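PDB 4BQU: japanin from Rhipicephalus appendiculatus, which binds cholesterol and modulates the host immune response by blocking dendritic cell differentiation and steering cytokine output toward the anti-inflammatory interleukin-10. Local coordinates for residues R24-V29 with L45-T50; P2-I7 with D100-S105. All coordinates share one frame; numbering follows the deposited sequence.

Contact 1 (R24-V29 with L45-T50). With CLR (cholesterol), chain F.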
loop_
_atom_site.group_PDB
_atom_site.type_symbol
_atom_site.label_atom_id
_atom_site.label_comp_id
_atom_site.label_asym_id
_atom_site.label_seq_id
_atom_site.Cartn_x
_atom_site.Cartn_y
_atom_site.Cartn_z
ATOM N N ARG A 24 -1.372 13.898 -6.778
ATOM C CA ARG A 24 -0.487 15.032 -6.497
ATOM C C ARG A 24 -0.468 15.408 -5.010
ATOM O O ARG A 24 -1.506 15.458 -4.375
ATOM C CB ARG A 24 -0.878 16.235 -7.381
ATOM C CG ARG A 24 0.177 17.326 -7.493
ATOM C CD ARG A 24 0.036 18.142 -8.772
ATOM N NE ARG A 24 0.531 17.405 -9.939
ATOM C CZ ARG A 24 0.624 17.891 -11.176
ATOM N NH1 ARG A 24 0.256 19.142 -11.440
ATOM N NH2 ARG A 24 1.090 17.129 -12.159
ATOM N N ASN A 25 0.727 15.600 -4.459
ATOM C CA ASN A 25 0.972 15.983 -3.059
ATOM C C ASN A 25 0.443 14.996 -2.006
ATOM O O ASN A 25 0.163 15.402 -0.878
ATOM C CB ASN A 25 0.472 17.398 -2.740
ATOM C CG ASN A 25 0.944 18.465 -3.725
ATOM O OD1 ASN A 25 1.656 18.216 -4.719
ATOM N ND2 ASN A 25 0.867 19.663 -3.337
ATOM N N VAL A 26 0.373 13.695 -2.337
ATOM C CA VAL A 26 -0.020 12.657 -1.376
ATOM C C VAL A 26 1.237 11.835 -1.194
ATOM O O VAL A 26 1.598 11.074 -2.087
ATOM C CB VAL A 26 -1.241 11.831 -1.858
ATOM C CG1 VAL A 26 -1.485 10.621 -0.952
ATOM C CG2 VAL A 26 -2.475 12.723 -1.875
ATOM N N GLY A 27 1.930 12.067 -0.085
ATOM C CA GLY A 27 3.216 11.441 0.189
ATOM C C GLY A 27 3.259 10.697 1.498
ATOM O O GLY A 27 2.283 10.660 2.247
ATOM N N CYS A 28 4.401 10.033 1.729
ATOM C CA CYS A 28 4.692 9.286 2.943
ATOM C C CYS A 28 3.548 8.298 3.247
ATOM O O CYS A 28 3.121 8.168 4.397
ATOM C CB CYS A 28 4.926 10.263 4.098
ATOM S SG CYS A 28 6.094 11.614 3.750
ATOM N N VAL A 29 3.083 7.581 2.212
ATOM C CA VAL A 29 1.973 6.636 2.367
ATOM C C VAL A 29 2.404 5.366 3.137
ATOM O O VAL A 29 3.407 4.730 2.824
ATOM C CB VAL A 29 1.289 6.304 1.019
ATOM C CG1 VAL A 29 0.160 5.292 1.215
ATOM C CG2 VAL A 29 0.777 7.576 0.353
ATOM N N LEU A 45 -4.669 4.102 7.188
ATOM C CA LEU A 45 -3.926 4.565 6.033
ATOM C C LEU A 45 -3.460 5.943 6.453
ATOM O O LEU A 45 -4.284 6.844 6.657
ATOM C CB LEU A 45 -4.659 4.656 4.707
ATOM C CG LEU A 45 -3.633 4.918 3.589
ATOM C CD1 LEU A 45 -3.149 3.637 2.944
ATOM C CD2 LEU A 45 -4.151 5.781 2.591
ATOM N N ILE A 46 -2.131 6.068 6.649
ATOM C CA ILE A 46 -1.529 7.327 7.037
ATOM C C ILE A 46 -0.882 7.915 5.770
ATOM O O ILE A 46 -0.154 7.199 5.073
ATOM C CB ILE A 46 -0.474 7.124 8.156
ATOM C CG1 ILE A 46 -0.969 6.242 9.321
ATOM C CG2 ILE A 46 0.009 8.485 8.690
ATOM C CD1 ILE A 46 -2.121 6.782 10.044
ATOM N N TYR A 47 -1.087 9.227 5.525
ATOM C CA TYR A 47 -0.478 9.932 4.407
ATOM C C TYR A 47 -0.239 11.377 4.820
ATOM O O TYR A 47 -0.837 11.866 5.782
ATOM C CB TYR A 47 -1.303 9.823 3.127
ATOM C CG TYR A 47 -2.727 10.330 3.256
ATOM C CD1 TYR A 47 -3.724 9.533 3.814
ATOM C CD2 TYR A 47 -3.072 11.610 2.839
ATOM C CE1 TYR A 47 -5.024 10.002 3.964
ATOM C CE2 TYR A 47 -4.378 12.085 2.961
ATOM C CZ TYR A 47 -5.356 11.274 3.517
ATOM O OH TYR A 47 -6.658 11.730 3.661
ATOM N N VAL A 48 0.655 12.051 4.113
ATOM C CA VAL A 48 0.999 13.432 4.383
ATOM C C VAL A 48 0.651 14.282 3.155
ATOM O O VAL A 48 0.954 13.909 2.016
ATOM C CB VAL A 48 2.480 13.546 4.821
ATOM C CG1 VAL A 48 2.903 14.982 4.938
ATOM C CG2 VAL A 48 2.694 12.832 6.149
ATOM N N PHE A 49 0.003 15.414 3.404
ATOM C CA PHE A 49 -0.346 16.381 2.371
ATOM C C PHE A 49 0.902 17.244 2.185
ATOM O O PHE A 49 1.223 18.068 3.025
ATOM C CB PHE A 49 -1.599 17.210 2.746
ATOM C CG PHE A 49 -2.726 16.985 1.757
ATOM C CD1 PHE A 49 -2.756 17.668 0.544
ATOM C CD2 PHE A 49 -3.651 15.969 1.957
ATOM C CE1 PHE A 49 -3.739 17.401 -0.412
ATOM C CE2 PHE A 49 -4.638 15.696 0.997
ATOM C CZ PHE A 49 -4.676 16.418 -0.179
ATOM N N THR A 50 1.642 16.971 1.113
ATOM C CA THR A 50 2.942 17.562 0.811
ATOM C C THR A 50 2.811 18.868 0.072
ATOM O O THR A 50 2.965 18.914 -1.150
ATOM C CB THR A 50 3.832 16.536 0.053
ATOM O OG1 THR A 50 4.146 15.455 0.926
ATOM C CG2 THR A 50 5.146 17.139 -0.472
HETATM C C1 CLR F . -1.410 7.139 -2.831
HETATM C C2 CLR F . -0.830 8.311 -3.631
HETATM C C3 CLR F . 0.059 7.818 -4.762
HETATM C C4 CLR F . -0.703 6.860 -5.663
HETATM C C5 CLR F . -1.342 5.730 -4.885
HETATM C C6 CLR F . -1.162 4.472 -5.263
HETATM C C7 CLR F . -1.736 3.282 -4.565
HETATM C C8 CLR F . -2.913 3.644 -3.668
HETATM C C9 CLR F . -2.544 4.873 -2.816
HETATM C C10 CLR F . -2.208 6.134 -3.684
HETATM C C11 CLR F . -3.606 5.145 -1.736
HETATM C C12 CLR F . -3.980 3.917 -0.901
HETATM C C13 CLR F . -4.430 2.716 -1.758
HETATM C C14 CLR F . -3.275 2.463 -2.753
HETATM C C15 CLR F . -3.630 1.107 -3.371
HETATM C C16 CLR F . -4.216 0.322 -2.185
HETATM C C17 CLR F . -4.474 1.334 -1.051
HETATM C C18 CLR F . -5.768 3.016 -2.456
HETATM C C19 CLR F . -3.485 6.828 -4.209
HETATM C C20 CLR F . -5.688 0.935 -0.189
HETATM C C21 CLR F . -5.931 1.848 1.002
HETATM C C22 CLR F . -5.575 -0.518 0.304
HETATM C C23 CLR F . -4.283 -0.917 1.028
HETATM C C24 CLR F . -4.312 -2.396 1.453
HETATM C C25 CLR F . -3.039 -3.069 2.009
HETATM C C26 CLR F . -1.802 -2.238 1.928
HETATM C C27 CLR F . -3.165 -3.730 3.348
HETATM O O1 CLR F . 0.525 8.941 -5.524
#
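In the lipocalin barrel of japanin, a short antiparallel pairing sets Val26 against Phe49 and Gly27 against Val48 beside the sterol pocket. Gly27 and Val48 form the hydrogen-bonded pair: Gly27 N reaches Val48 O at 3.0 Å, almost straight (175°), and Val48 N returns to Gly27 O at 2.8 Å. Glycine suits this place because a CB here would crowd Thr50 OG1. Val26 and Phe49 make the non-hydrogen-bonded pair. Before them, Asn25 O accepts Thr50 N (2.9 Å), the donor standing above the carbonyl plane, and the same oxygen lies over one face of the Phe49 ring. Asn25 has left-handed backbone angles, which asparagine tolerates well, and its CB and CG rest on Thr50 O. A valine in its place would probably find that backbone conformation strained, weakening the grip on Thr50 N and losing the amide's cover over Thr50 O. Past the corner at Cys28, whose SG is bridged to Cys150, Val29 sends CG1 to Leu45 CD1 (4.1 Å) and CG2 to Tyr47 CB. Val29, Leu45 and Val26 face the ligand: Leu45 CD1 meets cholesterol C21 at 3.8 Å, and Val26, with CG1 anti to the backbone N (chi1 171°), brings that methyl to 3.6 Å from cholesterol C2.

Contact 2 (P2-I7 with D100-S105)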
loop_
_atom_site.group_PDB
_atom_site.type_symbol
_atom_site.label_atom_id
_atom_site.label_comp_id
_atom_site.label_asym_id
_atom_site.label_seq_id
_atom_site.Cartn_x
_atom_site.Cartn_y
_atom_site.Cartn_z
ATOM N N PRO A 2 -2.231 -18.680 7.480
ATOM C CA PRO A 2 -0.809 -18.314 7.560
ATOM C C PRO A 2 -0.574 -16.808 7.564
ATOM O O PRO A 2 -1.521 -16.037 7.495
ATOM C CB PRO A 2 -0.211 -18.990 6.321
ATOM C CG PRO A 2 -1.348 -19.026 5.350
ATOM C CD PRO A 2 -2.597 -19.192 6.142
ATOM N N SER A 3 0.697 -16.395 7.641
ATOM C CA SER A 3 1.087 -14.980 7.676
ATOM C C SER A 3 1.208 -14.376 6.263
ATOM O O SER A 3 1.871 -14.945 5.391
ATOM C CB SER A 3 2.407 -14.793 8.431
ATOM O OG SER A 3 3.529 -14.593 7.578
ATOM N N MET A 4 0.588 -13.218 6.071
ATOM C CA MET A 4 0.646 -12.449 4.833
ATOM C C MET A 4 0.609 -10.992 5.348
ATOM O O MET A 4 -0.056 -10.729 6.364
ATOM C CB MET A 4 -0.462 -12.877 3.824
ATOM C CG MET A 4 -1.634 -11.967 3.711
ATOM S SD MET A 4 -1.472 -10.765 2.405
ATOM C CE MET A 4 -2.997 -10.438 2.129
ATOM N N PRO A 5 1.394 -10.076 4.755
ATOM C CA PRO A 5 1.560 -8.736 5.363
ATOM C C PRO A 5 0.298 -7.899 5.626
ATOM O O PRO A 5 0.239 -7.210 6.632
ATOM C CB PRO A 5 2.496 -8.022 4.384
ATOM C CG PRO A 5 3.208 -9.070 3.729
ATOM C CD PRO A 5 2.330 -10.259 3.632
ATOM N N ALA A 6 -0.711 -7.983 4.782
ATOM C CA ALA A 6 -1.933 -7.195 4.972
ATOM C C ALA A 6 -2.672 -7.497 6.276
ATOM O O ALA A 6 -3.349 -6.617 6.803
ATOM C CB ALA A 6 -2.879 -7.394 3.805
ATOM N N ILE A 7 -2.528 -8.711 6.810
ATOM C CA ILE A 7 -3.191 -9.103 8.068
ATOM C C ILE A 7 -2.204 -9.240 9.234
ATOM O O ILE A 7 -2.650 -9.489 10.357
ATOM C CB ILE A 7 -4.065 -10.385 7.853
ATOM C CG1 ILE A 7 -3.255 -11.569 7.315
ATOM C CG2 ILE A 7 -5.210 -10.054 6.907
ATOM C CD1 ILE A 7 -3.762 -12.842 7.649
ATOM N N ASP A 100 8.011 -9.367 4.379
ATOM C CA ASP A 100 8.416 -7.982 4.255
ATOM C C ASP A 100 7.960 -7.258 2.985
ATOM O O ASP A 100 8.313 -6.103 2.814
ATOM C CB ASP A 100 9.946 -7.921 4.423
ATOM C CG ASP A 100 10.388 -8.479 5.777
ATOM O OD1 ASP A 100 9.896 -7.988 6.815
ATOM O OD2 ASP A 100 11.148 -9.462 5.793
ATOM N N PHE A 101 7.156 -7.868 2.138
ATOM C CA PHE A 101 6.615 -7.163 0.961
ATOM C C PHE A 101 5.296 -7.744 0.500
ATOM O O PHE A 101 5.010 -8.918 0.745
ATOM C CB PHE A 101 7.619 -7.075 -0.203
ATOM C CG PHE A 101 7.564 -8.212 -1.183
ATOM C CD1 PHE A 101 8.238 -9.401 -0.931
ATOM C CD2 PHE A 101 6.855 -8.093 -2.372
ATOM C CE1 PHE A 101 8.154 -10.480 -1.835
ATOM C CE2 PHE A 101 6.787 -9.158 -3.274
ATOM C CZ PHE A 101 7.443 -10.343 -3.002
ATOM N N LEU A 102 4.519 -6.906 -0.195
ATOM C CA LEU A 102 3.209 -7.235 -0.750
ATOM C C LEU A 102 3.025 -6.476 -2.071
ATOM O O LEU A 102 3.204 -5.247 -2.112
ATOM C CB LEU A 102 2.115 -6.833 0.262
ATOM C CG LEU A 102 0.675 -7.032 -0.170
ATOM C CD1 LEU A 102 0.383 -8.477 -0.472
ATOM C CD2 LEU A 102 -0.304 -6.495 0.876
ATOM N N LEU A 103 2.702 -7.218 -3.152
ATOM C CA LEU A 103 2.448 -6.666 -4.481
ATOM C C LEU A 103 0.974 -6.922 -4.817
ATOM O O LEU A 103 0.540 -8.075 -4.892
ATOM C CB LEU A 103 3.415 -7.294 -5.511
ATOM C CG LEU A 103 3.286 -6.758 -6.963
ATOM C CD1 LEU A 103 3.458 -5.246 -7.025
ATOM C CD2 LEU A 103 4.265 -7.435 -7.880
ATOM N N LEU A 104 0.184 -5.836 -4.925
ATOM C CA LEU A 104 -1.249 -5.901 -5.207
ATOM C C LEU A 104 -1.529 -5.354 -6.588
ATOM O O LEU A 104 -0.816 -4.468 -7.040
ATOM C CB LEU A 104 -2.041 -5.060 -4.193
ATOM C CG LEU A 104 -1.956 -5.445 -2.720
ATOM C CD1 LEU A 104 -2.747 -4.488 -1.893
ATOM C CD2 LEU A 104 -2.422 -6.899 -2.483
ATOM N N SER A 105 -2.592 -5.847 -7.234
ATOM C CA SER A 105 -3.044 -5.373 -8.546
ATOM C C SER A 105 -4.523 -5.081 -8.500
ATOM O O SER A 105 -5.247 -5.696 -7.734
ATOM C CB SER A 105 -2.827 -6.430 -9.624
ATOM O OG SER A 105 -1.543 -6.285 -10.197
#
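Leu102 and Pro5 dominate this buried meeting of the N-terminal segment with strand 101-106, and Met4 and Ala6 complete it. Leu102 points from the strand toward residues 2-7, and its two methyls take separate partners: CD1 meets Met4 SD at 4.1 Å, while CD2 meets Ala6 CB at 4.0 Å. The fork is aimed by a first torsion that swings CG opposite the backbone N (chi1 177°). Leucine fits because one branched tip can reach two neighbours that a straight chain could not serve together. Pro5 lies nearer the backbone. Its CG comes to 3.5 Å from Phe101 O and also approaches Leu102 CB at 4.3 Å, so the ring packs partly on a peptide group and partly on the root of the leucine. As in other lipocalins, the chain before the first barrel strand here runs across one end of the barrel, and the strand it packs on contributes to the barrel wall. Residues 4-7 make a tight turn, with Ile7 N bonded to Met4 O at 3.2 Å; proline suits its second position, where its ring restricts phi to a value that suits a turn. Met4 reaches the leucine through a chain bent at chi2 (93°), its flexible thioether crossing Leu102 at a slant and also touching Ile94, Tyr97 and Trp67. Ala6, small enough to sit close under CD2, touches the bound cholesterol as well, and its carbonyl oxygen is hydrogen-bonded to Arg43 NH1. On the strand, side chains alternate: Phe101 turns away from the proline and packs against Leu116, Val118 and Ile130, the last on helix 128-137.

Overall arrangement
Contacts 1 and 2 lie on opposite sides of the chain's centre, 21 Å apart between their own centres and about 9 Å between nearest atoms, so they do not touch. Both reach the same curled antiparallel sheet, and cholesterol spans the distance between them. Contact 1 meets the ring system, whose hydroxyl end is hydrogen-bonded to Glu23 N, the residue just before segment 24-29, and, through Leu45, the first methyl of the tail. Contact 2 meets the other end: Ala6 CB comes within 3.7 Å of C27 in the aliphatic tail. Along the chain, both segments of contact 1 fall between residues 2-7 and 100-105, so the outer contact packs the N-terminal segment on a later strand.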